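Local coordinates for putative transcriptional regulator (Bacillus cytotoxicus NVH 391-98, PDB 3K4H), which is a putative LacI-family transcriptional regulator that binds a glycan and probably adjusts gene expression in response to sugar, at residues K166-L170 with L186-P192; V183-M187 with A210-F216. One frame throughout, in Å; residues are numbered along the deposited sequence.

Contact 1: K166-L170 with L186-P192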
loop_
_atom_site.group_PDB
_atom_site.type_symbol
_atom_site.label_atom_id
_atom_site.label_comp_id
_atom_site.label_asym_id
_atom_site.label_seq_id
_atom_site.Cartn_x
_atom_site.Cartn_y
_atom_site.Cartn_z
ATOM N N LYS A 166 -16.124 0.368 -22.932
ATOM C CA LYS A 166 -16.834 1.303 -22.080
ATOM C C LYS A 166 -18.147 0.699 -21.554
ATOM O O LYS A 166 -18.624 1.070 -20.474
ATOM C CB LYS A 166 -17.035 2.607 -22.888
ATOM C CG LYS A 166 -18.295 3.419 -22.663
ATOM C CD LYS A 166 -18.854 3.814 -24.031
ATOM C CE LYS A 166 -19.558 5.188 -24.037
ATOM N NZ LYS A 166 -19.684 5.710 -25.448
ATOM N N GLU A 167 -18.706 -0.253 -22.295
ATOM C CA GLU A 167 -20.008 -0.819 -21.954
ATOM C C GLU A 167 -19.920 -1.970 -20.966
ATOM O O GLU A 167 -20.946 -2.500 -20.571
ATOM C CB GLU A 167 -20.872 -1.160 -23.200
ATOM C CG GLU A 167 -20.121 -1.638 -24.450
ATOM C CD GLU A 167 -19.464 -0.501 -25.245
ATOM O OE1 GLU A 167 -18.263 -0.615 -25.568
ATOM O OE2 GLU A 167 -20.150 0.500 -25.552
ATOM N N TYR A 168 -18.695 -2.326 -20.564
ATOM C CA TYR A 168 -18.413 -3.265 -19.455
ATOM C C TYR A 168 -18.019 -2.543 -18.159
ATOM O O TYR A 168 -17.804 -3.192 -17.112
ATOM C CB TYR A 168 -17.271 -4.231 -19.820
ATOM C CG TYR A 168 -17.578 -5.339 -20.829
ATOM C CD1 TYR A 168 -18.818 -5.426 -21.471
ATOM C CD2 TYR A 168 -16.593 -6.294 -21.161
ATOM C CE1 TYR A 168 -19.075 -6.424 -22.403
ATOM C CE2 TYR A 168 -16.841 -7.292 -22.092
ATOM C CZ TYR A 168 -18.087 -7.351 -22.710
ATOM O OH TYR A 168 -18.361 -8.343 -23.631
ATOM N N ILE A 169 -18.075 -1.236 -18.144
ATOM C CA ILE A 169 -17.833 -0.518 -16.923
ATOM C C ILE A 169 -19.072 0.152 -16.372
ATOM O O ILE A 169 -19.606 1.005 -16.990
ATOM C CB ILE A 169 -16.854 0.552 -17.195
ATOM C CG1 ILE A 169 -15.605 -0.038 -17.776
ATOM C CG2 ILE A 169 -16.473 1.197 -15.965
ATOM C CD1 ILE A 169 -14.702 0.953 -18.269
ATOM N N LEU A 170 -19.536 -0.233 -15.191
ATOM C CA LEU A 170 -20.780 0.249 -14.619
ATOM C C LEU A 170 -20.719 0.907 -13.288
ATOM O O LEU A 170 -20.078 0.422 -12.417
ATOM C CB LEU A 170 -21.770 -0.880 -14.526
ATOM C CG LEU A 170 -21.979 -1.420 -15.902
ATOM C CD1 LEU A 170 -23.089 -2.371 -15.946
ATOM C CD2 LEU A 170 -22.278 -0.204 -16.650
ATOM N N LEU A 186 -25.805 -5.457 -18.809
ATOM C CA LEU A 186 -24.727 -6.303 -19.286
ATOM C C LEU A 186 -25.221 -7.472 -20.124
ATOM O O LEU A 186 -24.792 -7.666 -21.267
ATOM C CB LEU A 186 -23.895 -6.798 -18.118
ATOM C CG LEU A 186 -22.928 -5.788 -17.509
ATOM C CD1 LEU A 186 -22.383 -6.375 -16.242
ATOM C CD2 LEU A 186 -21.819 -5.450 -18.495
HETATM N N MSE A 187 -26.142 -8.235 -19.559
HETATM C CA MSE A 187 -26.720 -9.369 -20.260
HETATM C C MSE A 187 -27.564 -8.945 -21.474
HETATM O O MSE A 187 -27.906 -9.771 -22.313
HETATM C CB MSE A 187 -27.498 -10.240 -19.279
HETATM C CG MSE A 187 -26.725 -11.448 -18.788
HETATM SE SE MSE A 187 -24.757 -11.329 -18.703
HETATM C CE MSE A 187 -24.432 -13.057 -19.583
ATOM N N GLY A 188 -27.836 -7.648 -21.582
ATOM C CA GLY A 188 -28.606 -7.095 -22.689
ATOM C C GLY A 188 -27.803 -6.631 -23.894
ATOM O O GLY A 188 -28.379 -6.212 -24.886
ATOM N N LEU A 189 -26.481 -6.702 -23.813
ATOM C CA LEU A 189 -25.597 -6.308 -24.916
ATOM C C LEU A 189 -25.559 -7.384 -25.985
ATOM O O LEU A 189 -26.009 -8.507 -25.754
ATOM C CB LEU A 189 -24.164 -6.095 -24.404
ATOM C CG LEU A 189 -23.840 -5.047 -23.330
ATOM C CD1 LEU A 189 -22.369 -5.186 -22.928
ATOM C CD2 LEU A 189 -24.151 -3.644 -23.808
ATOM N N GLN A 190 -25.018 -7.041 -27.151
ATOM C CA GLN A 190 -24.796 -8.005 -28.227
ATOM C C GLN A 190 -23.668 -8.967 -27.896
ATOM O O GLN A 190 -23.731 -10.123 -28.266
ATOM C CB GLN A 190 -24.461 -7.308 -29.535
ATOM C CG GLN A 190 -25.559 -6.443 -30.086
ATOM C CD GLN A 190 -25.332 -6.122 -31.549
ATOM O OE1 GLN A 190 -24.731 -6.908 -32.274
ATOM N NE2 GLN A 190 -25.810 -4.965 -31.987
ATOM N N GLN A 191 -22.633 -8.488 -27.212
ATOM C CA GLN A 191 -21.537 -9.361 -26.784
ATOM C C GLN A 191 -21.230 -9.262 -25.274
ATOM O O GLN A 191 -20.267 -8.632 -24.872
ATOM C CB GLN A 191 -20.315 -9.196 -27.718
ATOM C CG GLN A 191 -20.619 -9.778 -29.116
ATOM C CD GLN A 191 -19.607 -9.434 -30.200
ATOM O OE1 GLN A 191 -18.518 -10.021 -30.258
ATOM N NE2 GLN A 191 -19.982 -8.518 -31.102
ATOM N N PRO A 192 -22.072 -9.894 -24.430
ATOM C CA PRO A 192 -21.985 -9.670 -22.978
ATOM C C PRO A 192 -20.692 -10.197 -22.362
ATOM O O PRO A 192 -19.917 -10.873 -23.043
ATOM C CB PRO A 192 -23.212 -10.426 -22.421
ATOM C CG PRO A 192 -24.128 -10.561 -23.566
ATOM C CD PRO A 192 -23.210 -10.774 -24.756
#

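Contact 2: V183-M187 with A210-F216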
loop_
_atom_site.group_PDB
_atom_site.type_symbol
_atom_site.label_atom_id
_atom_site.label_comp_id
_atom_site.label_asym_id
_atom_site.label_seq_id
_atom_site.Cartn_x
_atom_site.Cartn_y
_atom_site.Cartn_z
ATOM N N VAL A 183 -27.135 -6.345 -14.434
ATOM C CA VAL A 183 -27.338 -7.574 -15.178
ATOM C C VAL A 183 -28.218 -7.284 -16.370
ATOM O O VAL A 183 -27.972 -7.783 -17.447
ATOM C CB VAL A 183 -27.897 -8.703 -14.285
ATOM C CG1 VAL A 183 -28.492 -9.805 -15.101
ATOM C CG2 VAL A 183 -26.780 -9.271 -13.416
ATOM N N GLU A 184 -29.222 -6.444 -16.198
ATOM C CA GLU A 184 -30.063 -6.068 -17.336
ATOM C C GLU A 184 -29.207 -5.442 -18.439
ATOM O O GLU A 184 -29.257 -5.863 -19.580
ATOM C CB GLU A 184 -31.168 -5.104 -16.906
ATOM C CG GLU A 184 -32.244 -4.946 -17.936
ATOM C CD GLU A 184 -33.231 -6.073 -17.881
ATOM O OE1 GLU A 184 -33.347 -6.703 -16.807
ATOM O OE2 GLU A 184 -33.900 -6.342 -18.906
ATOM N N GLU A 185 -28.413 -4.441 -18.071
ATOM C CA GLU A 185 -27.528 -3.768 -18.993
ATOM C C GLU A 185 -26.523 -4.714 -19.638
ATOM O O GLU A 185 -26.393 -4.765 -20.856
ATOM C CB GLU A 185 -26.782 -2.678 -18.247
ATOM C CG GLU A 185 -27.342 -1.300 -18.416
ATOM C CD GLU A 185 -26.240 -0.270 -18.585
ATOM O OE1 GLU A 185 -25.094 -0.537 -18.167
ATOM O OE2 GLU A 185 -26.521 0.813 -19.141
ATOM N N LEU A 186 -25.805 -5.457 -18.809
ATOM C CA LEU A 186 -24.727 -6.303 -19.286
ATOM C C LEU A 186 -25.221 -7.472 -20.124
ATOM O O LEU A 186 -24.792 -7.666 -21.267
ATOM C CB LEU A 186 -23.895 -6.798 -18.118
ATOM C CG LEU A 186 -22.928 -5.788 -17.509
ATOM C CD1 LEU A 186 -22.383 -6.375 -16.242
ATOM C CD2 LEU A 186 -21.819 -5.450 -18.495
HETATM N N MSE A 187 -26.142 -8.235 -19.559
HETATM C CA MSE A 187 -26.720 -9.369 -20.260
HETATM C C MSE A 187 -27.564 -8.945 -21.474
HETATM O O MSE A 187 -27.906 -9.771 -22.313
HETATM C CB MSE A 187 -27.498 -10.240 -19.279
HETATM C CG MSE A 187 -26.725 -11.448 -18.788
HETATM SE SE MSE A 187 -24.757 -11.329 -18.703
HETATM C CE MSE A 187 -24.432 -13.057 -19.583
ATOM N N ALA A 210 -30.259 -11.772 -10.272
ATOM C CA ALA A 210 -30.752 -11.254 -11.529
ATOM C C ALA A 210 -30.374 -12.214 -12.640
ATOM O O ALA A 210 -31.155 -12.488 -13.543
ATOM C CB ALA A 210 -30.177 -9.878 -11.787
ATOM N N LEU A 211 -29.163 -12.737 -12.538
ATOM C CA LEU A 211 -28.631 -13.660 -13.500
ATOM C C LEU A 211 -29.455 -14.951 -13.447
ATOM O O LEU A 211 -29.667 -15.628 -14.468
ATOM C CB LEU A 211 -27.171 -13.902 -13.162
ATOM C CG LEU A 211 -26.061 -13.719 -14.204
ATOM C CD1 LEU A 211 -26.310 -12.643 -15.193
ATOM C CD2 LEU A 211 -24.769 -13.432 -13.489
ATOM N N SER A 212 -29.959 -15.271 -12.264
ATOM C CA SER A 212 -30.737 -16.476 -12.088
ATOM C C SER A 212 -32.171 -16.266 -12.491
ATOM O O SER A 212 -32.830 -17.208 -12.913
ATOM C CB SER A 212 -30.657 -16.970 -10.655
ATOM O OG SER A 212 -29.415 -17.596 -10.436
ATOM N N LYS A 213 -32.677 -15.049 -12.360
ATOM C CA LYS A 213 -34.031 -14.803 -12.825
ATOM C C LYS A 213 -34.054 -14.949 -14.352
ATOM O O LYS A 213 -35.051 -15.349 -14.928
ATOM C CB LYS A 213 -34.549 -13.438 -12.373
ATOM C CG LYS A 213 -36.066 -13.306 -12.405
ATOM C CD LYS A 213 -36.508 -11.833 -12.244
ATOM C CE LYS A 213 -37.912 -11.689 -11.635
ATOM N NZ LYS A 213 -38.922 -12.661 -12.200
ATOM N N LYS A 214 -32.933 -14.672 -15.005
ATOM C CA LYS A 214 -32.891 -14.768 -16.465
ATOM C C LYS A 214 -32.575 -16.185 -16.957
ATOM O O LYS A 214 -32.547 -16.436 -18.172
ATOM C CB LYS A 214 -31.950 -13.713 -17.051
ATOM C CG LYS A 214 -32.438 -12.297 -16.732
ATOM C CD LYS A 214 -31.693 -11.220 -17.489
ATOM C CE LYS A 214 -32.511 -9.948 -17.528
ATOM N NZ LYS A 214 -32.048 -9.112 -18.658
ATOM N N GLY A 215 -32.363 -17.096 -16.000
ATOM C CA GLY A 215 -32.143 -18.494 -16.282
ATOM C C GLY A 215 -30.692 -18.847 -16.537
ATOM O O GLY A 215 -30.381 -19.946 -17.014
ATOM N N PHE A 216 -29.786 -17.928 -16.224
ATOM C CA PHE A 216 -28.364 -18.267 -16.269
ATOM C C PHE A 216 -27.966 -19.057 -15.034
ATOM O O PHE A 216 -28.686 -19.122 -14.032
ATOM C CB PHE A 216 -27.488 -17.022 -16.365
ATOM C CG PHE A 216 -27.666 -16.252 -17.620
ATOM C CD1 PHE A 216 -26.884 -16.522 -18.717
ATOM C CD2 PHE A 216 -28.619 -15.251 -17.703
ATOM C CE1 PHE A 216 -27.062 -15.785 -19.897
ATOM C CE2 PHE A 216 -28.807 -14.530 -18.858
ATOM C CZ PHE A 216 -28.040 -14.778 -19.949
#

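Contact 1: K166-L170 with L186-P192
Y168 meets L186 and L189 with CG beside its own backbone N (chi1 -73°), and a chi2 of only 4° turns the CD1-CE1 side of its ring back toward its own CA. The ring therefore offers an edge, not a face, to L189, whose CD1 lies near the ring plane, 3.6 Å from Y168 CE1. The two side chains cross obliquely. L186 touches the same ring from another quarter, its CD2 standing 4.2 Å from Y168 CD1. The same L186 methyl rests against the backbone of the short 3-10 turn, with CD2 3.7 Å from the carbonyl O of E167. L189 touches that residue too, its CD1 lying 3.8 Å from E167 O, so both leucines bear on one peptide.

At the strand end of the contact, L170 and L186 reach toward each other tip to tip, L170 CD1 coming 3.8 Å from L186 CG. At the far end of the tyrosine, Y168 OH lies 3.0 Å from P192 O. Within 186-192, L189 N bonds back to L186 O over 3.2 Å in the turn after the helix.

The contact joins the 3-10 turn and the start of strand 169-171 to the C-terminal end of helix 176-187 and the loop after it, that is, the beginning and the end of one beta-alpha unit. Strand 169-171 is the outermost strand of its sheet, and Y168 and L170 both form backbone hydrogen bonds with F136 of the neighbouring strand 134-138. L186 also packs on A135 and I137 of that strand, so the last turn of helix 176-187 lies over one face of the sheet, across its two outer strands.

Contact 2: V183-M187 with A210-F216
V183 and A210 form the apolar centre, where the two segments come nearest: their CB atoms are 3.6 Å apart and their CA atoms 6.2 Å. The bare methyl of A210 permits this approach, since it touches CB and both methyls of V183. One residue on, L211 reaches across with CD1 to lie 3.6 Å from V183 CG1. The same methyl also meets the selenomethionine M187, whose side chain crosses that of L211 at about a right angle.

M187 is bent at chi2 (29°) and again at chi3, so CG and CE both come against the far end of the F216 ring. CG lies 3.7 Å from F216 CE2 and CE 3.8 Å from F216 CE1. Between them the selenium stands above the ring face, 5.2 Å from its centroid and 19° off the normal, a rather distant Met-aromatic contact. F216 is brought there by a Schellman motif at the end of helix 201-213: G215 takes positive phi (88°), and F216 N bonds back to L211 O over 2.9 Å.

At the polar edge, K214 runs extended beyond CG and lays its aliphatic part near V183 before its amine reaches E184. The side chains cross at about a right angle in a salt bridge, K214 NZ standing 3.3 Å from E184 OE1 and about as far from OE2. The amine is thus nearly equidistant from both oxygens but above the carboxylate plane, so the pair is ionic more than a directed bond.

Chemically, the contact grades from buried V183, A210 and L211, through partly exposed M187 and F216, to an exposed ion pair. With no hydrogen bond between the segments, apolar packing accounts for most of the join, and the salt bridge, lying near solvent, probably adds a modest attraction.

How the contacts relate
Contacts 1 and 2 have centres 11 Å apart and share L186 and M187 at the end of helix 176-187. Along the chain come 166-170, then the helix, the turn to P192, and finally 210-216. Different faces of the helix are used: the L186 methyls serve contact 1, while V183 and M187 serve contact 2. They also touch directly, through L170 and E185. Together they tie edge strand 169-171, helix 176-187 and helix 201-213 into successive beta-alpha units of one lobe of the periplasmic-binding-protein-like fold. Both contacts lie on the same side of the chain's centre, their own centres about 23 and 24 Å from it, within the lobe that contains the mixed sheet.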